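Local coordinates for amidase, hydantoinase/carbamoylase family (Burkholderia ambifaria, PDB 5TP4), which probably hydrolyses N-carbamoyl-L-amino acids, as a zinc-dependent amidase of the peptidase M20 family with two metal ions per subunit, at residues Asn208-Gln219 and Tyr355-Gly363; Ile15-Leu24 and Ala396-Thr405. All blocks are in the same frame, centred on the assembly; numbering follows the deposited sequence. Where two conformers were deposited one is given.

Interaction 1 of 2, residues Asn208-Gln219 and Tyr355-Gly363. With EDO (1,2-ethanediol), chain T.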
loop_
_atom_site.group_PDB
_atom_site.type_symbol
_atom_site.label_atom_id
_atom_site.label_comp_id
_atom_site.label_asym_id
_atom_site.label_seq_id
_atom_site.Cartn_x
_atom_site.Cartn_y
_atom_site.Cartn_z
ATOM N N ASN B 208 -0.926 -29.430 15.889
ATOM C CA ASN B 208 -1.567 -30.732 16.034
ATOM C C ASN B 208 -0.833 -31.679 16.970
ATOM O O ASN B 208 -1.319 -32.793 17.196
ATOM C CB ASN B 208 -1.695 -31.401 14.660
ATOM C CG ASN B 208 -2.776 -30.778 13.827
ATOM O OD1 ASN B 208 -3.708 -30.191 14.370
ATOM N ND2 ASN B 208 -2.670 -30.898 12.505
ATOM N N GLY B 209 0.325 -31.295 17.496
ATOM C CA GLY B 209 1.102 -32.265 18.239
ATOM C C GLY B 209 1.626 -33.390 17.372
ATOM O O GLY B 209 1.832 -34.502 17.862
ATOM N N THR B 210 1.861 -33.130 16.089
ATOM C CA THR B 210 2.365 -34.152 15.193
ATOM C C THR B 210 3.878 -34.055 15.144
ATOM O O THR B 210 4.416 -32.985 14.854
ATOM C CB THR B 210 1.814 -33.969 13.780
ATOM O OG1 THR B 210 0.394 -33.825 13.835
ATOM C CG2 THR B 210 2.164 -35.158 12.950
ATOM N N THR B 211 4.551 -35.166 15.420
ATOM C CA THR B 211 6.009 -35.182 15.414
ATOM C C THR B 211 6.586 -35.229 14.004
ATOM O O THR B 211 7.577 -34.547 13.718
ATOM C CB THR B 211 6.516 -36.365 16.228
ATOM O OG1 THR B 211 6.049 -36.216 17.572
ATOM C CG2 THR B 211 8.053 -36.397 16.236
ATOM N N ILE B 212 5.990 -36.017 13.116
ATOM C CA ILE B 212 6.557 -36.307 11.795
ATOM C C ILE B 212 5.612 -35.816 10.703
ATOM O O ILE B 212 4.485 -36.304 10.584
ATOM C CB ILE B 212 6.831 -37.805 11.605
ATOM C CG1 ILE B 212 7.749 -38.335 12.730
ATOM C CG2 ILE B 212 7.456 -38.058 10.172
ATOM C CD1 ILE B 212 9.168 -37.667 12.744
ATOM N N GLY B 213 6.089 -34.874 9.884
ATOM C CA GLY B 213 5.361 -34.532 8.679
ATOM C C GLY B 213 5.856 -35.404 7.541
ATOM O O GLY B 213 7.036 -35.359 7.187
ATOM N N ILE B 214 4.975 -36.237 6.998
ATOM C CA ILE B 214 5.270 -37.087 5.835
ATOM C C ILE B 214 5.033 -36.209 4.610
ATOM O O ILE B 214 3.896 -36.012 4.190
ATOM C CB ILE B 214 4.393 -38.339 5.815
ATOM C CG1 ILE B 214 4.618 -39.192 7.060
ATOM C CG2 ILE B 214 4.699 -39.194 4.559
ATOM C CD1 ILE B 214 3.427 -40.090 7.391
ATOM N N VAL B 215 6.099 -35.652 4.031
ATOM C CA VAL B 215 5.907 -34.579 3.053
ATOM C C VAL B 215 5.548 -35.186 1.707
ATOM O O VAL B 215 6.241 -36.082 1.214
ATOM C CB VAL B 215 7.156 -33.682 2.951
ATOM C CG1 VAL B 215 6.827 -32.492 2.112
ATOM C CG2 VAL B 215 7.611 -33.206 4.333
ATOM N N THR B 216 4.485 -34.674 1.086
ATOM C CA THR B 216 3.994 -35.299 -0.134
ATOM C C THR B 216 4.535 -34.664 -1.410
ATOM O O THR B 216 4.520 -35.320 -2.461
ATOM C CB THR B 216 2.455 -35.293 -0.148
ATOM O OG1 THR B 216 1.962 -33.959 -0.101
ATOM C CG2 THR B 216 1.938 -36.004 1.072
ATOM N N GLY B 217 5.029 -33.443 -1.341
ATOM C CA GLY B 217 5.436 -32.715 -2.525
ATOM C C GLY B 217 5.314 -31.229 -2.268
ATOM O O GLY B 217 5.067 -30.797 -1.147
ATOM N N GLY B 218 5.491 -30.463 -3.339
ATOM C CA GLY B 218 5.339 -29.021 -3.292
ATOM C C GLY B 218 4.104 -28.608 -4.072
ATOM O O GLY B 218 3.571 -29.388 -4.869
ATOM N N GLN B 219 3.640 -27.384 -3.823
ATOM C CA GLN B 219 2.401 -26.853 -4.373
ATOM C C GLN B 219 2.581 -26.366 -5.803
ATOM O O GLN B 219 3.675 -25.995 -6.224
ATOM C CB GLN B 219 1.938 -25.659 -3.540
ATOM C CG GLN B 219 1.521 -26.030 -2.142
ATOM C CD GLN B 219 1.694 -24.880 -1.189
ATOM O OE1 GLN B 219 2.670 -24.132 -1.266
ATOM N NE2 GLN B 219 0.743 -24.742 -0.268
ATOM N N TYR B 355 5.578 -42.815 16.281
ATOM C CA TYR B 355 5.528 -41.356 16.320
ATOM C C TYR B 355 4.252 -40.847 15.667
ATOM O O TYR B 355 3.779 -41.423 14.681
ATOM C CB TYR B 355 6.724 -40.762 15.600
ATOM C CG TYR B 355 8.066 -41.103 16.170
ATOM C CD1 TYR B 355 8.247 -41.369 17.537
ATOM C CD2 TYR B 355 9.182 -41.127 15.334
ATOM C CE1 TYR B 355 9.526 -41.648 18.032
ATOM C CE2 TYR B 355 10.455 -41.410 15.823
ATOM C CZ TYR B 355 10.615 -41.679 17.163
ATOM O OH TYR B 355 11.882 -41.959 17.634
ATOM N N THR B 356 3.656 -39.795 16.248
ATOM C CA THR B 356 2.511 -39.183 15.581
ATOM C C THR B 356 2.964 -38.626 14.239
ATOM O O THR B 356 4.095 -38.165 14.088
ATOM C CB THR B 356 1.884 -38.090 16.463
ATOM O OG1 THR B 356 2.857 -37.084 16.759
ATOM C CG2 THR B 356 1.458 -38.701 17.755
ATOM N N ASN B 357 2.094 -38.733 13.243
ATOM C CA ASN B 357 2.514 -38.438 11.881
ATOM C C ASN B 357 1.313 -37.985 11.065
ATOM O O ASN B 357 0.182 -38.418 11.301
ATOM C CB ASN B 357 3.192 -39.666 11.226
ATOM C CG ASN B 357 2.253 -40.855 11.092
ATOM O OD1 ASN B 357 1.571 -40.992 10.082
ATOM N ND2 ASN B 357 2.199 -41.714 12.120
ATOM N N GLU B 358 1.571 -37.135 10.071
ATOM C CA GLU B 358 0.517 -36.802 9.121
ATOM C C GLU B 358 1.137 -36.419 7.788
ATOM O O GLU B 358 2.261 -35.908 7.722
ATOM C CB GLU B 358 -0.396 -35.674 9.621
ATOM C CG GLU B 358 0.219 -34.285 9.713
ATOM C CD GLU B 358 -0.724 -33.281 10.417
ATOM O OE1 GLU B 358 -1.604 -32.705 9.736
ATOM O OE2 GLU B 358 -0.600 -33.087 11.647
ATOM N N ARG B 359 0.389 -36.682 6.721
ATOM C CA ARG B 359 0.787 -36.214 5.398
ATOM C C ARG B 359 0.622 -34.701 5.322
ATOM O O ARG B 359 -0.351 -34.138 5.847
ATOM C CB ARG B 359 -0.045 -36.903 4.316
ATOM C CG ARG B 359 0.314 -38.360 4.145
ATOM C CD ARG B 359 -0.611 -39.065 3.171
ATOM N NE ARG B 359 -0.450 -38.634 1.782
ATOM C CZ ARG B 359 0.442 -39.131 0.928
ATOM N NH1 ARG B 359 1.296 -40.064 1.315
ATOM N NH2 ARG B 359 0.484 -38.676 -0.320
ATOM N N ILE B 360 1.595 -34.030 4.697
ATOM C CA ILE B 360 1.600 -32.571 4.651
ATOM C C ILE B 360 2.317 -32.131 3.382
ATOM O O ILE B 360 3.242 -32.792 2.920
ATOM C CB ILE B 360 2.299 -32.028 5.926
ATOM C CG1 ILE B 360 2.285 -30.498 5.980
ATOM C CG2 ILE B 360 3.761 -32.520 5.987
ATOM C CD1 ILE B 360 2.546 -29.970 7.422
ATOM N N VAL B 361 1.871 -31.033 2.792
ATOM C CA VAL B 361 2.552 -30.519 1.605
ATOM C C VAL B 361 3.652 -29.560 2.055
ATOM O O VAL B 361 3.533 -28.907 3.096
ATOM C CB VAL B 361 1.532 -29.848 0.651
ATOM C CG1 VAL B 361 1.043 -28.507 1.211
ATOM C CG2 VAL B 361 2.107 -29.708 -0.750
ATOM N N SER B 362 4.751 -29.483 1.294
ATOM C CA SER B 362 5.755 -28.462 1.570
ATOM C C SER B 362 5.265 -27.120 1.047
ATOM O O SER B 362 5.068 -26.948 -0.163
ATOM C CB SER B 362 7.101 -28.834 0.953
ATOM O OG SER B 362 8.024 -27.778 1.219
ATOM N N GLY B 363 5.041 -26.163 1.964
ATOM C CA GLY B 363 4.552 -24.878 1.518
ATOM C C GLY B 363 5.607 -23.923 1.027
ATOM O O GLY B 363 5.259 -22.847 0.542
HETATM C C1 EDO T . 6.896 -26.328 -5.757
HETATM O O1 EDO T . 6.036 -27.419 -6.130
HETATM C C2 EDO T . 6.645 -25.141 -6.681
HETATM O O2 EDO T . 6.995 -25.479 -8.034
HETATM O O HOH W 1 -4.111 -31.059 9.789
HETATM O O HOH W 2 5.253 -38.636 18.382
HETATM O O HOH W 3 5.067 -25.393 -2.201
#
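Ile212 and Asn357 open a parallel pairing of strands in the mixed sheet of the M20-type zinc-binding domain, their short axes 38° apart. Ile212 N binds Thr356 O, Glu358 N returns to Ile212 O, and the ladder climbs through Ile214 to Thr216 N on Ile360 O (2.9 Å). Gly217, at phi 153°, interrupts the regular step, and Gly217 O accepts from Ser362 N at 2.8 Å.

A polar cluster forms where the strands begin. Glu358 OE2 is gripped twice: Thr210 OG1 comes to its anti lone pair at a short 2.5 Å, while Asn208 ND2 uses the syn one at 3.1 Å, with amide and carboxylate nearly coplanar. The two bonds would limit rotation of the carboxylate and probably favour its charged form. With chi1 at 59°, Thr356 OG1 sits between its own backbone N and carbonyl carbon, where it donates to Gly209 O (3.0 Å) and accepts from Thr211 N (2.9 Å), tying down the Schellman turn that ends the preceding helix. Farther along, in one of the two conformers modelled for Arg359, Thr216 CG2 lies over a face of the guanidinium, 3.3 Å from NH2.

The side chain of Val215 is about 7 Å from that of the zinc ligand His198. Strand 377-382 flanks strand 212-229 on the side away from 357-362, running antiparallel; Ile212 and Ile214 pack on helix 340-353, whereas Glu358 and Ile360 meet helix 204-208.

Interaction 2 of 2, residues Ile15-Leu24 and Ala396-Thr405. With EDO (1,2-ethanediol), chain V.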
loop_
_atom_site.group_PDB
_atom_site.type_symbol
_atom_site.label_atom_id
_atom_site.label_comp_id
_atom_site.label_asym_id
_atom_site.label_seq_id
_atom_site.Cartn_x
_atom_site.Cartn_y
_atom_site.Cartn_z
ATOM N N ILE B 15 19.234 -42.651 16.787
ATOM C CA ILE B 15 20.413 -41.783 16.814
ATOM C C ILE B 15 20.786 -41.355 18.231
ATOM O O ILE B 15 20.105 -41.690 19.217
ATOM C CB ILE B 15 20.195 -40.531 15.954
ATOM C CG1 ILE B 15 19.091 -39.659 16.585
ATOM C CG2 ILE B 15 19.873 -40.962 14.499
ATOM C CD1 ILE B 15 19.309 -38.167 16.340
ATOM N N ASP B 16 21.873 -40.593 18.330
ATOM C CA ASP B 16 22.287 -39.945 19.572
ATOM C C ASP B 16 21.726 -38.530 19.517
ATOM O O ASP B 16 22.322 -37.638 18.919
ATOM C CB ASP B 16 23.807 -39.954 19.701
ATOM C CG ASP B 16 24.284 -39.428 21.047
ATOM O OD1 ASP B 16 23.575 -38.605 21.691
ATOM O OD2 ASP B 16 25.386 -39.823 21.448
ATOM N N GLY B 17 20.567 -38.321 20.136
ATOM C CA GLY B 17 19.881 -37.055 19.946
ATOM C C GLY B 17 20.626 -35.904 20.588
ATOM O O GLY B 17 20.664 -34.803 20.040
ATOM N N ALA B 18 21.257 -36.151 21.745
ATOM C CA ALA B 18 22.045 -35.105 22.393
ATOM C C ALA B 18 23.247 -34.701 21.541
ATOM O O ALA B 18 23.629 -33.519 21.502
ATOM C CB ALA B 18 22.497 -35.591 23.771
ATOM N N ARG B 19 23.882 -35.678 20.879
ATOM C CA ARG B 19 25.027 -35.385 20.034
ATOM C C ARG B 19 24.610 -34.514 18.861
ATOM O O ARG B 19 25.295 -33.547 18.520
ATOM C CB ARG B 19 25.674 -36.696 19.549
ATOM C CG ARG B 19 26.959 -36.491 18.699
ATOM C CD ARG B 19 27.638 -37.838 18.469
ATOM N NE ARG B 19 26.738 -38.777 17.775
ATOM C CZ ARG B 19 26.938 -40.095 17.718
ATOM N NH1 ARG B 19 28.016 -40.623 18.306
ATOM N NH2 ARG B 19 26.073 -40.882 17.068
ATOM N N LEU B 20 23.456 -34.811 18.267
ATOM C CA LEU B 20 22.954 -33.991 17.164
ATOM C C LEU B 20 22.609 -32.581 17.651
ATOM O O LEU B 20 22.929 -31.590 16.979
ATOM C CB LEU B 20 21.740 -34.683 16.523
ATOM C CG LEU B 20 20.933 -33.896 15.473
ATOM C CD1 LEU B 20 21.792 -33.317 14.356
ATOM C CD2 LEU B 20 19.865 -34.766 14.857
ATOM N N TRP B 21 21.987 -32.470 18.831
ATOM C CA TRP B 21 21.635 -31.155 19.365
ATOM C C TRP B 21 22.882 -30.314 19.606
ATOM O O TRP B 21 22.900 -29.121 19.291
ATOM C CB TRP B 21 20.811 -31.320 20.651
ATOM C CG TRP B 21 20.309 -30.031 21.233
ATOM C CD1 TRP B 21 20.866 -29.309 22.253
ATOM C CD2 TRP B 21 19.126 -29.319 20.832
ATOM N NE1 TRP B 21 20.107 -28.190 22.501
ATOM C CE2 TRP B 21 19.042 -28.170 21.636
ATOM C CE3 TRP B 21 18.154 -29.531 19.839
ATOM C CZ2 TRP B 21 17.992 -27.253 21.520
ATOM C CZ3 TRP B 21 17.120 -28.609 19.714
ATOM C CH2 TRP B 21 17.050 -27.485 20.551
ATOM N N ARG B 22 23.946 -30.936 20.123
ATOM C CA ARG B 22 25.213 -30.233 20.313
ATOM C C ARG B 22 25.818 -29.795 18.985
ATOM O O ARG B 22 26.389 -28.702 18.889
ATOM C CB ARG B 22 26.187 -31.129 21.083
ATOM N N SER B 23 25.706 -30.625 17.940
ATOM C CA SER B 23 26.263 -30.200 16.654
ATOM C C SER B 23 25.505 -28.998 16.108
ATOM O O SER B 23 26.096 -28.092 15.508
ATOM C CB SER B 23 26.251 -31.357 15.641
ATOM O OG SER B 23 24.945 -31.660 15.177
ATOM N N LEU B 24 24.197 -28.967 16.328
ATOM C CA LEU B 24 23.409 -27.806 15.937
ATOM C C LEU B 24 23.812 -26.571 16.727
ATOM O O LEU B 24 23.892 -25.472 16.174
ATOM C CB LEU B 24 21.929 -28.112 16.155
ATOM C CG LEU B 24 21.399 -28.983 15.010
ATOM C CD1 LEU B 24 20.128 -29.682 15.444
ATOM C CD2 LEU B 24 21.168 -28.097 13.772
ATOM N N ALA B 396 13.074 -25.306 17.161
ATOM C CA ALA B 396 12.582 -26.674 17.173
ATOM C C ALA B 396 12.978 -27.285 18.503
ATOM O O ALA B 396 13.957 -26.856 19.125
ATOM C CB ALA B 396 13.151 -27.530 16.039
ATOM N N LEU B 397 12.203 -28.242 18.944
ATOM C CA LEU B 397 12.445 -28.854 20.245
ATOM C C LEU B 397 13.413 -30.026 20.112
ATOM O O LEU B 397 13.415 -30.715 19.096
ATOM C CB LEU B 397 11.137 -29.358 20.853
ATOM C CG LEU B 397 10.071 -28.336 21.196
ATOM C CD1 LEU B 397 8.795 -29.037 21.639
ATOM C CD2 LEU B 397 10.602 -27.420 22.267
ATOM N N PRO B 398 14.213 -30.297 21.147
ATOM C CA PRO B 398 15.220 -31.363 21.022
ATOM C C PRO B 398 14.636 -32.720 20.709
ATOM O O PRO B 398 15.192 -33.439 19.870
ATOM C CB PRO B 398 15.928 -31.354 22.387
ATOM C CG PRO B 398 15.722 -29.939 22.925
ATOM C CD PRO B 398 14.360 -29.525 22.401
ATOM N N ASP B 399 13.525 -33.103 21.348
ATOM C CA ASP B 399 12.957 -34.409 21.029
ATOM C C ASP B 399 12.370 -34.471 19.618
ATOM O O ASP B 399 12.292 -35.556 19.035
ATOM C CB ASP B 399 11.902 -34.785 22.082
ATOM C CG ASP B 399 12.504 -35.107 23.431
ATOM O OD1 ASP B 399 13.750 -35.176 23.571
ATOM O OD2 ASP B 399 11.709 -35.285 24.374
ATOM N N ASP B 400 11.932 -33.348 19.038
ATOM C CA ASP B 400 11.449 -33.397 17.659
ATOM C C ASP B 400 12.615 -33.537 16.693
ATOM O O ASP B 400 12.546 -34.298 15.719
ATOM C CB ASP B 400 10.651 -32.136 17.343
ATOM C CG ASP B 400 9.353 -32.065 18.120
ATOM O OD1 ASP B 400 8.835 -33.139 18.496
ATOM O OD2 ASP B 400 8.856 -30.941 18.349
ATOM N N VAL B 401 13.710 -32.820 16.980
ATOM C CA VAL B 401 14.941 -32.983 16.214
ATOM C C VAL B 401 15.376 -34.440 16.243
ATOM O O VAL B 401 15.686 -35.046 15.207
ATOM C CB VAL B 401 16.033 -32.055 16.783
ATOM C CG1 VAL B 401 17.421 -32.500 16.325
ATOM C CG2 VAL B 401 15.743 -30.594 16.403
ATOM N N THR B 402 15.395 -35.030 17.428
ATOM C CA THR B 402 15.815 -36.423 17.535
ATOM C C THR B 402 14.886 -37.344 16.756
ATOM O O THR B 402 15.342 -38.177 15.967
ATOM C CB THR B 402 15.867 -36.838 18.997
ATOM O OG1 THR B 402 16.778 -35.993 19.699
ATOM C CG2 THR B 402 16.333 -38.316 19.124
ATOM N N ARG B 403 13.573 -37.238 16.990
ATOM C CA ARG B 403 12.662 -38.210 16.382
ATOM C C ARG B 403 12.587 -38.063 14.864
ATOM O O ARG B 403 12.526 -39.066 14.148
ATOM C CB ARG B 403 11.284 -38.095 17.022
ATOM C CG ARG B 403 11.296 -38.612 18.493
ATOM C CD ARG B 403 9.991 -38.462 19.180
ATOM N NE ARG B 403 9.698 -37.064 19.439
ATOM C CZ ARG B 403 8.656 -36.631 20.137
ATOM N NH1 ARG B 403 7.789 -37.504 20.657
ATOM N NH2 ARG B 403 8.485 -35.322 20.307
ATOM N N GLY B 404 12.635 -36.835 14.341
ATOM C CA GLY B 404 12.709 -36.678 12.899
ATOM C C GLY B 404 13.934 -37.359 12.306
ATOM O O GLY B 404 13.872 -37.933 11.210
ATOM N N THR B 405 15.070 -37.299 13.018
ATOM C CA THR B 405 16.285 -37.936 12.524
ATOM C C THR B 405 16.222 -39.459 12.653
ATOM O O THR B 405 16.778 -40.169 11.804
ATOM C CB THR B 405 17.499 -37.366 13.237
ATOM O OG1 THR B 405 17.405 -35.940 13.212
ATOM C CG2 THR B 405 18.815 -37.752 12.542
HETATM C C1 EDO V . 20.295 -24.997 17.985
HETATM O O1 EDO V . 19.973 -23.907 18.860
HETATM C C2 EDO V . 20.045 -26.326 18.696
HETATM O O2 EDO V . 21.113 -26.600 19.611
HETATM O O HOH W 4 18.113 -33.392 20.007
#
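Pro398 lies flat against the indole of Trp21, a CH-pi contact at one end of a helix pair that has no direct hydrogen bond across it. Pro398 CG stands 3.6 Å from the centroid of the six-membered ring, only 8° off its normal. Ala396 O approaches the ring edge in plane, 3.5 Å from Trp21 CH2, and the opposite face carries O2 of an ethanediol, which also donates to Trp21 O. Swung away from the backbone N (chi1 -176°), the indole extends across to the start of the second helix.

Val401 fits between two leucines: its CG1 is 3.6 Å from Leu20 CD2 and meets Leu24 CD1 tip to tip at 4.0 Å. Gly17 brings the backbones together, its CA 3.3 Å from Thr402 OG1, and Ile15 CD1 closes the end against Thr405 CB (3.7 Å). A water donates to both Gly17 O and Pro398 O, bridging the helices.

Behind this shell, Asp16 caps helix 17-28 through Arg19 N, and Arg19 forms salt bridges to Asp120 and Glu113. The contact brings this N-terminal helix onto helix 398-416, the axes of 17-24 and 398-405 running 112° apart, with the Leu24 side chain about 12 Å from a zinc ion. Helix 105-121 receives Ile15 and Arg19 and sends Tyr106 to Val401 O and Thr405 OG1, while Ala396 and Val401 rest on Ile382 of strand 377-382.

How the interactions relate
The two contacts illustrate how one fold joins distant sequence by different means. Interaction 1 works through backbone hydrogen bonds within the mixed sheet, with buried strand residues at its heart and a polar cluster at its exposed end; interaction 2 joins helices by apolar and CH-pi contacts, with a water between carbonyls. Each includes buried and exposed residues, but interaction 2 lies farther from the chain centre. Helix 398-416 links them: Arg403 packs on Tyr355 and Thr211, and Ile212 CD1 comes to 3.7 Å from Gly404 CA. Strand 377-382 borders both, touching Val215 and Ile360 in one and Val401 in the other.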